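Local coordinates for protein acetone carboxylase alpha subunit (Xanthobacter autotrophicus Py2, PDB 5M45) that belongs to the hydantoinase B/oxoprolinase family, forms the alpha subunit of a multisubunit enzyme and holds a manganese ion in its fold, at residues H451-F456 and L493-V498; V84-E89 and M485-I490; L497-R502 and S522-W527; W438-G443 and F535-G540. All coordinates share one frame; numbering follows the deposited sequence.

Overall arrangement
Contact 1 is the hub: its centre lies about 11 or 12 Å from those of the other three, and it touches each of them. It shares helix 488-494 with contact 2 and strand 497-504 with contact 3, while its strand 450-454 neighbours strand 440-442 of contact 4 in a four-stranded antiparallel sheet. Contact 3 belongs to a second, five-stranded antiparallel sheet. Along the chain, contacts 1 and 3 are both nested within the loop closed by contact 4, whereas contact 2 reaches back to residues 84-89. The four thus tie two sheets and helix 488-494 to the end of helix 82-85, far earlier in the chain.

Contact 1: H451-F456 and L493-V498; sequences HAVNSF and LAEPLV
His451 reaches across to the backbone of Ala494, and this is the direct hydrogen bond of the contact: NE2 donates to Ala494 O over 2.8 Å at 163°. The acceptor lies close to the plane of the imidazole, at its edge, although the donor sits well above the carbonyl plane of Ala494. With CG anti to the backbone N (chi1 -166°), the ring is carried out from the strand to this carbonyl.

Water extends the polar link. One molecule donates to both Ala494 O and Ala452 O, so the Ala494 carbonyl is gripped twice. Glu495 OE1 takes hydrogens from two others, at 2.9 Å from the water that accepts from Asn454 N and at 2.7 Å from the water bonded to Ser455 OG. The other oxygen, OE2, forms a salt bridge with Arg524, and Ser455 OG is also bonded to Glu457 N.

Apolar contact centres on Val453. Its CG1 branch rests 3.7 Å from Glu495 CG, the two side chains crossing at about a right angle, and stands 4.1 Å from Pro496 CD. An inverse gamma turn centred on Pro496 swings the chain from the helix into the next strand.

The contact therefore lays the helix-to-strand connection between 488-494 and 497-504 across strand 450-454, an outer strand whose partner within the chain is 440-442; Trp532 of strand 532-535 also packs on Val453 and Pro496.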
# COMPACT_ATOMS: atom_id res chain seq x y z
N HIS A 451 -7.72 4.21 -15.59
CA HIS A 451 -8.10 5.55 -15.14
C HIS A 451 -9.04 5.57 -13.93
O HIS A 451 -9.69 4.55 -13.60
CB HIS A 451 -8.76 6.28 -16.35
CG HIS A 451 -8.91 7.76 -16.20
ND1 HIS A 451 -7.84 8.61 -16.00
CD2 HIS A 451 -10.00 8.55 -16.32
CE1 HIS A 451 -8.27 9.87 -15.98
NE2 HIS A 451 -9.58 9.85 -16.16
N ALA A 452 -9.10 6.74 -13.29
CA ALA A 452 -10.12 7.04 -12.29
C ALA A 452 -10.53 8.51 -12.43
O ALA A 452 -9.78 9.32 -12.99
CB ALA A 452 -9.59 6.78 -10.88
N VAL A 453 -11.73 8.81 -11.99
CA VAL A 453 -12.27 10.18 -11.99
C VAL A 453 -12.65 10.63 -10.56
O VAL A 453 -12.94 9.79 -9.68
CB VAL A 453 -13.45 10.37 -12.96
CG1 VAL A 453 -13.03 10.00 -14.37
CG2 VAL A 453 -14.68 9.54 -12.60
N ASN A 454 -12.62 11.95 -10.36
CA ASN A 454 -13.00 12.56 -9.10
C ASN A 454 -13.33 14.03 -9.36
O ASN A 454 -12.44 14.88 -9.32
CB ASN A 454 -11.90 12.43 -8.04
CG ASN A 454 -12.38 12.81 -6.64
OD1 ASN A 454 -12.71 11.95 -5.83
ND2 ASN A 454 -12.42 14.11 -6.35
N SER A 455 -14.60 14.33 -9.65
CA SER A 455 -14.98 15.67 -10.06
C SER A 455 -14.88 16.67 -8.91
O SER A 455 -15.42 16.41 -7.78
CB SER A 455 -16.43 15.70 -10.58
OG SER A 455 -16.79 17.03 -10.90
N PHE A 456 -14.27 17.82 -9.21
CA PHE A 456 -14.22 18.96 -8.28
C PHE A 456 -15.31 20.04 -8.58
O PHE A 456 -15.16 21.21 -8.20
CB PHE A 456 -12.79 19.55 -8.18
CG PHE A 456 -11.97 18.97 -7.04
CD1 PHE A 456 -11.49 17.68 -7.09
CD2 PHE A 456 -11.66 19.75 -5.91
CE1 PHE A 456 -10.75 17.15 -6.05
CE2 PHE A 456 -10.95 19.22 -4.88
CZ PHE A 456 -10.46 17.93 -4.94
N LEU A 493 -12.10 16.21 -21.22
CA LEU A 493 -10.78 15.67 -21.55
C LEU A 493 -10.24 14.70 -20.49
O LEU A 493 -9.32 13.91 -20.78
CB LEU A 493 -9.74 16.78 -21.68
CG LEU A 493 -9.93 17.93 -22.67
CD1 LEU A 493 -8.69 18.83 -22.59
CD2 LEU A 493 -10.15 17.45 -24.11
N ALA A 494 -10.76 14.80 -19.27
CA ALA A 494 -10.27 14.01 -18.13
C ALA A 494 -11.25 12.93 -17.63
O ALA A 494 -10.92 12.27 -16.62
CB ALA A 494 -9.91 14.96 -16.99
N GLU A 495 -12.40 12.75 -18.28
CA GLU A 495 -13.44 11.77 -17.86
C GLU A 495 -14.12 11.21 -19.12
O GLU A 495 -14.43 12.00 -20.01
CB GLU A 495 -14.54 12.45 -16.99
CG GLU A 495 -14.05 13.30 -15.81
CD GLU A 495 -15.12 14.21 -15.18
OE1 GLU A 495 -14.94 14.67 -14.01
OE2 GLU A 495 -16.14 14.52 -15.85
N PRO A 496 -14.42 9.89 -19.17
CA PRO A 496 -15.17 9.31 -20.30
C PRO A 496 -16.68 9.48 -20.09
O PRO A 496 -17.43 8.50 -19.97
CB PRO A 496 -14.73 7.84 -20.28
CG PRO A 496 -14.57 7.57 -18.82
CD PRO A 496 -13.99 8.84 -18.23
N LEU A 497 -17.10 10.75 -20.07
CA LEU A 497 -18.46 11.19 -19.76
C LEU A 497 -18.74 12.44 -20.60
O LEU A 497 -17.82 13.22 -20.87
CB LEU A 497 -18.59 11.60 -18.25
CG LEU A 497 -18.18 10.57 -17.18
CD1 LEU A 497 -18.16 11.25 -15.80
CD2 LEU A 497 -19.12 9.40 -17.16
N VAL A 498 -20.01 12.66 -20.98
CA VAL A 498 -20.44 13.91 -21.61
C VAL A 498 -21.58 14.57 -20.87
O VAL A 498 -22.45 13.92 -20.31
CB VAL A 498 -20.84 13.74 -23.10
CG1 VAL A 498 -19.62 13.31 -23.93
CG2 VAL A 498 -21.96 12.74 -23.28
O HOH W 1 -9.97 12.49 -13.84
O HOH W 2 -12.49 13.89 -12.68
O HOH W 3 -16.38 16.89 -13.56

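Contact 2: V84-E89 and M485-I490; sequences VEQEGE and MGDMEI
Gln86 clasps Asp487 with both ends of its amide, one side chain binding a backbone and a carboxylate together. Its chain is fully extended, with CG anti to the backbone N (chi1 -178°), and so it spans the gap between the segments. OE1 accepts from Asp487 N at 3.0 Å in a nearly straight bond of 167°, the donor lying above the carbonyl plane. NE2 gives a more bent bond, 2.9 Å long, to the anti lone pair of Asp487 OD2; the amide and carboxylate planes are turned 34° apart. The two bonds together fix the rotation of the amide.

Asp487 occupies the N-cap position of helix 488-494, but its carboxylate makes no capping bond there: OD2 is also salt-bridged to a basic side chain of another protein chain, and OD1 is bonded to a polar one. Across from it, Gln86 and Glu87 follow the end of helix 82-85, and Gly88, with positive phi, is the first residue to leave helical angles; the contact thus joins the exit of one helix to the start of another.

Glu87, bent at chi2, brings OE1 to 3.1 Å from Gly486 CA. Gly486 N bonds instead to Asp484 OD1, and the two carboxylates are close, which might raise the proton affinity of one. Ile490 sets CB 3.8 Å from Gln86 OE1, its CG1 and CG2 only slightly farther.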
# COMPACT_ATOMS: atom_id res chain seq x y z
N VAL A 84 -5.58 20.41 -10.30
CA VAL A 84 -4.44 21.28 -10.03
C VAL A 84 -4.35 22.46 -11.02
O VAL A 84 -4.29 23.64 -10.62
CB VAL A 84 -3.13 20.46 -10.00
CG1 VAL A 84 -1.90 21.39 -9.90
CG2 VAL A 84 -3.17 19.46 -8.84
N GLU A 85 -4.35 22.14 -12.31
CA GLU A 85 -4.09 23.14 -13.35
C GLU A 85 -5.16 24.26 -13.50
O GLU A 85 -4.81 25.44 -13.71
CB GLU A 85 -3.87 22.44 -14.69
CG GLU A 85 -3.29 23.35 -15.76
CD GLU A 85 -4.30 24.25 -16.49
OE1 GLU A 85 -3.82 25.33 -16.96
OE2 GLU A 85 -5.52 23.92 -16.60
N GLN A 86 -6.44 23.89 -13.41
CA GLN A 86 -7.53 24.87 -13.56
C GLN A 86 -8.12 25.26 -12.19
O GLN A 86 -8.18 26.44 -11.86
CB GLN A 86 -8.63 24.36 -14.49
CG GLN A 86 -9.73 25.41 -14.68
CD GLN A 86 -10.72 25.13 -15.80
OE1 GLN A 86 -11.40 24.12 -15.85
NE2 GLN A 86 -10.84 26.09 -16.70
N GLU A 87 -8.58 24.29 -11.41
CA GLU A 87 -9.16 24.58 -10.09
C GLU A 87 -8.19 25.16 -9.03
O GLU A 87 -8.64 25.78 -8.08
CB GLU A 87 -9.81 23.35 -9.47
CG GLU A 87 -11.30 23.21 -9.71
CD GLU A 87 -11.58 23.07 -11.15
OE1 GLU A 87 -12.05 24.11 -11.70
OE2 GLU A 87 -11.26 21.95 -11.69
N GLY A 88 -6.89 24.90 -9.17
CA GLY A 88 -5.92 25.44 -8.23
C GLY A 88 -5.92 24.78 -6.85
O GLY A 88 -5.62 25.46 -5.84
N GLU A 89 -6.20 23.48 -6.80
CA GLU A 89 -6.16 22.73 -5.52
C GLU A 89 -4.72 22.31 -5.19
O GLU A 89 -4.35 21.13 -5.28
CB GLU A 89 -7.15 21.55 -5.50
CG GLU A 89 -8.57 21.84 -6.05
CD GLU A 89 -9.28 23.05 -5.48
OE1 GLU A 89 -10.34 23.42 -6.03
OE2 GLU A 89 -8.81 23.66 -4.46
N MET A 485 -15.90 25.76 -10.53
CA MET A 485 -16.52 24.52 -10.98
C MET A 485 -15.81 23.84 -12.17
O MET A 485 -16.11 22.66 -12.48
CB MET A 485 -18.01 24.69 -11.29
CG MET A 485 -18.33 25.63 -12.44
SD MET A 485 -20.09 25.82 -12.82
CE MET A 485 -20.71 26.53 -11.28
N GLY A 486 -14.85 24.53 -12.78
CA GLY A 486 -14.17 24.05 -13.98
C GLY A 486 -15.03 24.18 -15.23
O GLY A 486 -16.28 24.24 -15.13
N ASP A 487 -14.36 24.18 -16.37
CA ASP A 487 -15.04 24.15 -17.68
C ASP A 487 -15.49 22.76 -18.05
O ASP A 487 -14.75 21.78 -17.86
CB ASP A 487 -14.13 24.69 -18.80
CG ASP A 487 -14.08 26.22 -18.83
OD1 ASP A 487 -15.05 26.83 -19.38
OD2 ASP A 487 -13.09 26.84 -18.31
N MET A 488 -16.72 22.66 -18.58
CA MET A 488 -17.24 21.39 -19.10
C MET A 488 -16.27 20.76 -20.12
O MET A 488 -16.05 19.55 -20.08
CB MET A 488 -18.63 21.56 -19.73
CG MET A 488 -19.75 21.79 -18.74
SD MET A 488 -21.43 21.95 -19.43
CE MET A 488 -21.40 23.60 -20.10
N GLU A 489 -15.71 21.58 -21.01
CA GLU A 489 -14.85 21.05 -22.07
C GLU A 489 -13.52 20.49 -21.51
O GLU A 489 -12.93 19.55 -22.11
CB GLU A 489 -14.57 22.10 -23.16
CG GLU A 489 -15.82 22.46 -23.98
CD GLU A 489 -15.61 23.55 -25.02
OE1 GLU A 489 -14.65 24.32 -24.97
OE2 GLU A 489 -16.52 23.68 -25.87
N ILE A 490 -13.06 21.05 -20.39
CA ILE A 490 -11.87 20.56 -19.70
C ILE A 490 -12.16 19.23 -18.95
O ILE A 490 -11.37 18.27 -19.06
CB ILE A 490 -11.28 21.64 -18.75
CG1 ILE A 490 -10.80 22.85 -19.54
CG2 ILE A 490 -10.14 21.07 -17.91
CD1 ILE A 490 -9.61 22.65 -20.47

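Contact 3: L497-R502 and S522-W527; sequences LVYLGR and SLRMVW
Arg524 runs next to Tyr499 in the same direction and stacks its guanidinium on the phenol ring, with centres 4.2 Å apart and planes at 21°. Arg524 CD sits over the same ring, 4.3 Å from its centroid, as a CH-pi contact toward the rim, while Ser522 CB touches the ring edge at CE2. The arginine gets there by bending at chi2 (-53°), which folds the chain over the ring of Tyr499 on the opposite strand.

Leu497 adds apolar contact beside this stack, its CD2 lying 3.9 Å from Val526 CG2. On the other face of the sheet, Val498 CG2 meets Met525 CB. Flanking them, Val498 CG1 leans on Trp527 and Leu500 CD1 packs on Met525 CB. Val498 and Met525 also exchange two backbone bonds, N to O in each direction, as a hydrogen-bonded antiparallel pair.

A second shell holds the guanidinium in place. Arg524 NE donates to Ser522 OG at 2.9 Å and 172°, within the guanidinium plane. Glu457 binds several of the polar ends: OE1 takes Arg524 NH2 and Ser522 OG, and OE2 takes Arg502 NH1 and Tyr499 OH. Arg524 NH1 goes instead to Glu495 OE2, so the two glutamates probably offset the arginine charges.

Further along, Leu500 N bonds to Leu523 O at 2.9 Å, and Gly501 N reaches that same oxygen only weakly. Two residues facing one is the classic beta bulge, here interrupting strand 497-504, an edge strand, within this chain, of a five-stranded antiparallel sheet, where the chain turns a corner at Leu500.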
# COMPACT_ATOMS: atom_id res chain seq x y z
N LEU A 497 -17.10 10.75 -20.07
CA LEU A 497 -18.46 11.19 -19.76
C LEU A 497 -18.74 12.44 -20.60
O LEU A 497 -17.82 13.22 -20.87
CB LEU A 497 -18.59 11.60 -18.25
CG LEU A 497 -18.18 10.57 -17.18
CD1 LEU A 497 -18.16 11.25 -15.80
CD2 LEU A 497 -19.12 9.40 -17.16
N VAL A 498 -20.01 12.66 -20.98
CA VAL A 498 -20.44 13.91 -21.61
C VAL A 498 -21.58 14.57 -20.87
O VAL A 498 -22.45 13.92 -20.31
CB VAL A 498 -20.84 13.74 -23.10
CG1 VAL A 498 -19.62 13.31 -23.93
CG2 VAL A 498 -21.96 12.74 -23.28
N TYR A 499 -21.55 15.91 -20.85
CA TYR A 499 -22.59 16.73 -20.24
C TYR A 499 -23.89 16.77 -21.05
O TYR A 499 -23.88 17.12 -22.23
CB TYR A 499 -22.10 18.16 -20.02
CG TYR A 499 -21.13 18.33 -18.87
CD1 TYR A 499 -19.77 18.13 -19.04
CD2 TYR A 499 -21.58 18.72 -17.61
CE1 TYR A 499 -18.88 18.27 -17.99
CE2 TYR A 499 -20.73 18.85 -16.55
CZ TYR A 499 -19.35 18.63 -16.74
OH TYR A 499 -18.46 18.80 -15.71
N LEU A 500 -24.98 16.40 -20.42
CA LEU A 500 -26.34 16.67 -20.92
C LEU A 500 -27.08 17.80 -20.14
O LEU A 500 -28.20 18.15 -20.49
CB LEU A 500 -27.17 15.40 -20.86
CG LEU A 500 -26.71 14.17 -21.67
CD1 LEU A 500 -27.75 13.04 -21.57
CD2 LEU A 500 -26.47 14.50 -23.13
N GLY A 501 -26.49 18.28 -19.05
CA GLY A 501 -27.04 19.42 -18.33
C GLY A 501 -26.05 20.05 -17.35
O GLY A 501 -25.17 19.37 -16.79
N ARG A 502 -26.18 21.36 -17.16
CA ARG A 502 -25.59 22.08 -16.02
C ARG A 502 -26.56 23.19 -15.64
O ARG A 502 -26.83 24.06 -16.46
CB ARG A 502 -24.21 22.64 -16.41
CG ARG A 502 -23.09 22.32 -15.46
CD ARG A 502 -21.80 23.07 -15.82
NE ARG A 502 -20.65 22.49 -15.14
CZ ARG A 502 -19.42 22.97 -15.15
NH1 ARG A 502 -18.48 22.34 -14.43
NH2 ARG A 502 -19.12 24.07 -15.85
N SER A 522 -25.33 18.71 -12.46
CA SER A 522 -24.99 18.33 -13.83
C SER A 522 -25.48 16.90 -14.11
O SER A 522 -25.34 16.03 -13.25
CB SER A 522 -23.47 18.45 -14.07
OG SER A 522 -22.67 17.61 -13.23
N LEU A 523 -26.05 16.68 -15.31
CA LEU A 523 -26.42 15.35 -15.76
C LEU A 523 -25.33 14.86 -16.69
O LEU A 523 -25.03 15.53 -17.70
CB LEU A 523 -27.76 15.36 -16.53
CG LEU A 523 -28.29 14.01 -17.04
CD1 LEU A 523 -28.44 13.03 -15.92
CD2 LEU A 523 -29.63 14.13 -17.77
N ARG A 524 -24.77 13.70 -16.37
CA ARG A 524 -23.73 13.04 -17.18
C ARG A 524 -24.26 11.78 -17.89
O ARG A 524 -25.04 11.02 -17.31
CB ARG A 524 -22.54 12.63 -16.34
CG ARG A 524 -22.07 13.66 -15.30
CD ARG A 524 -21.81 15.05 -15.85
NE ARG A 524 -21.07 15.77 -14.83
CZ ARG A 524 -19.74 15.73 -14.65
NH1 ARG A 524 -18.94 15.07 -15.45
NH2 ARG A 524 -19.21 16.38 -13.61
N MET A 525 -23.79 11.58 -19.11
CA MET A 525 -23.99 10.34 -19.86
C MET A 525 -22.63 9.68 -20.05
O MET A 525 -21.69 10.32 -20.49
CB MET A 525 -24.65 10.59 -21.21
CG MET A 525 -25.12 9.31 -21.90
SD MET A 525 -26.10 9.48 -23.44
CE MET A 525 -24.77 9.89 -24.56
N VAL A 526 -22.54 8.39 -19.75
CA VAL A 526 -21.28 7.63 -19.97
C VAL A 526 -21.00 7.53 -21.48
O VAL A 526 -21.90 7.23 -22.29
CB VAL A 526 -21.36 6.25 -19.29
CG1 VAL A 526 -20.08 5.45 -19.51
CG2 VAL A 526 -21.60 6.40 -17.78
N TRP A 527 -19.76 7.79 -21.89
CA TRP A 527 -19.40 7.88 -23.30
C TRP A 527 -17.89 7.62 -23.57
O TRP A 527 -17.02 8.35 -23.06
CB TRP A 527 -19.80 9.27 -23.84
CG TRP A 527 -19.46 9.44 -25.29
CD1 TRP A 527 -18.42 10.15 -25.84
CD2 TRP A 527 -20.15 8.82 -26.37
NE1 TRP A 527 -18.44 10.01 -27.21
CE2 TRP A 527 -19.48 9.19 -27.56
CE3 TRP A 527 -21.24 7.95 -26.44
CZ2 TRP A 527 -19.91 8.76 -28.82
CZ3 TRP A 527 -21.68 7.52 -27.69
CH2 TRP A 527 -20.98 7.90 -28.87

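Contact 4: W438-G443 and F535-G540; sequences WLQGGG and FFMGNG
Gln440 crosses the ring of Phe535 at a slant, and tracing it outward shows how an uncharged polar side chain can serve as both packing and bonding group. CB stands over one face of the ring, 3.8 Å from its centroid and 23° off the normal, a CH-pi contact shifted toward the CZ and CE1 rim. CG turns to Asn454 on the neighbouring strand. The chain stays extended beyond it, which brings CD to 3.6 Å from Phe535 CE2. There the amide divides: OE1 is 3.5 Å from Phe535 CZ, and NE2 is equally close to CE2, the amide plane being tilted 51° to the ring. NE2 also passes 3.7 Å from Met537 CB. Met187 O, with a weak contribution from Trp438 O, takes up NE2, while CB rests on the ring face.

Phe535 meets this chain because its CG sits between the backbone N and the carbonyl carbon (chi1 63°), folding the ring toward Gln440. The backbones are joined by two bonds: Phe535 N to Gln440 O, and Trp438 N to Met537 O, each 3.1 Å long. Trp438 presents its CD1 edge to that Met537 oxygen; beyond the segments its ring meets Tyr399 and Phe456, and its side chain is about 7 Å from the manganese ion.

Gln440 and Phe535 form a hydrogen-bonded antiparallel pair joining strands 440-442 and 532-535, the two inner strands of a four-stranded antiparallel sheet with one end near the metal site.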
# COMPACT_ATOMS: atom_id res chain seq x y z
N TRP A 438 -19.38 13.97 -4.50
CA TRP A 438 -18.14 13.66 -5.23
C TRP A 438 -18.37 12.54 -6.27
O TRP A 438 -18.50 11.34 -5.93
CB TRP A 438 -17.03 13.25 -4.23
CG TRP A 438 -16.64 14.32 -3.27
CD1 TRP A 438 -17.15 14.50 -2.00
CD2 TRP A 438 -15.69 15.38 -3.47
NE1 TRP A 438 -16.58 15.58 -1.40
CE2 TRP A 438 -15.70 16.17 -2.28
CE3 TRP A 438 -14.89 15.78 -4.54
CZ2 TRP A 438 -14.89 17.30 -2.12
CZ3 TRP A 438 -14.05 16.93 -4.38
CH2 TRP A 438 -14.05 17.66 -3.15
N LEU A 439 -18.46 12.95 -7.54
CA LEU A 439 -18.60 12.02 -8.66
C LEU A 439 -17.28 11.25 -8.82
O LEU A 439 -16.23 11.86 -9.00
CB LEU A 439 -18.98 12.76 -9.96
CG LEU A 439 -19.12 11.96 -11.27
CD1 LEU A 439 -20.07 12.62 -12.25
CD2 LEU A 439 -17.78 11.67 -11.99
N GLN A 440 -17.35 9.93 -8.73
CA GLN A 440 -16.14 9.07 -8.75
C GLN A 440 -16.38 7.79 -9.55
O GLN A 440 -17.53 7.40 -9.77
CB GLN A 440 -15.75 8.69 -7.33
CG GLN A 440 -15.30 9.88 -6.48
CD GLN A 440 -15.08 9.51 -5.04
OE1 GLN A 440 -14.01 9.02 -4.65
NE2 GLN A 440 -16.12 9.69 -4.22
N GLY A 441 -15.31 7.15 -9.95
CA GLY A 441 -15.34 5.92 -10.73
C GLY A 441 -14.03 5.59 -11.41
O GLY A 441 -13.08 6.37 -11.37
N GLY A 442 -13.99 4.43 -12.06
CA GLY A 442 -12.78 3.96 -12.73
C GLY A 442 -12.99 2.85 -13.75
O GLY A 442 -14.10 2.34 -13.94
N GLY A 443 -11.89 2.50 -14.42
CA GLY A 443 -11.87 1.52 -15.52
C GLY A 443 -11.04 2.06 -16.67
O GLY A 443 -10.03 2.76 -16.44
N PHE A 535 -19.65 5.52 -8.45
CA PHE A 535 -20.29 5.55 -7.14
C PHE A 535 -20.53 7.00 -6.66
O PHE A 535 -20.05 7.96 -7.27
CB PHE A 535 -19.54 4.69 -6.11
CG PHE A 535 -18.11 5.14 -5.79
CD1 PHE A 535 -17.04 4.75 -6.62
CD2 PHE A 535 -17.83 5.88 -4.65
CE1 PHE A 535 -15.73 5.12 -6.33
CE2 PHE A 535 -16.53 6.26 -4.34
CZ PHE A 535 -15.49 5.89 -5.17
N PHE A 536 -21.35 7.10 -5.62
CA PHE A 536 -21.76 8.38 -5.01
C PHE A 536 -21.17 8.52 -3.61
O PHE A 536 -21.02 7.52 -2.88
CB PHE A 536 -23.33 8.42 -4.89
CG PHE A 536 -24.07 8.48 -6.20
CD1 PHE A 536 -24.38 7.32 -6.89
CD2 PHE A 536 -24.47 9.68 -6.74
CE1 PHE A 536 -25.07 7.35 -8.12
CE2 PHE A 536 -25.16 9.73 -7.96
CZ PHE A 536 -25.45 8.56 -8.67
N MET A 537 -20.87 9.75 -3.20
CA MET A 537 -20.36 10.05 -1.85
C MET A 537 -20.74 11.47 -1.41
O MET A 537 -20.27 12.45 -1.97
CB MET A 537 -18.83 9.88 -1.78
CG MET A 537 -18.22 10.03 -0.37
SD MET A 537 -18.93 8.96 0.90
CE MET A 537 -19.66 10.06 2.11
N GLY A 538 -21.59 11.55 -0.38
CA GLY A 538 -22.09 12.81 0.21
C GLY A 538 -23.12 12.55 1.30
O GLY A 538 -23.48 11.39 1.57
N ASN A 539 -23.59 13.61 1.94
CA ASN A 539 -24.62 13.53 2.99
C ASN A 539 -25.98 13.22 2.36
O ASN A 539 -26.29 13.70 1.26
CB ASN A 539 -24.67 14.82 3.83
CG ASN A 539 -25.06 16.05 3.02
OD1 ASN A 539 -24.51 16.30 1.96
ND2 ASN A 539 -26.04 16.82 3.52
N GLY A 540 -26.78 12.41 3.03
CA GLY A 540 -28.07 11.92 2.52
C GLY A 540 -29.24 12.22 3.42
O GLY A 540 -30.01 13.19 3.19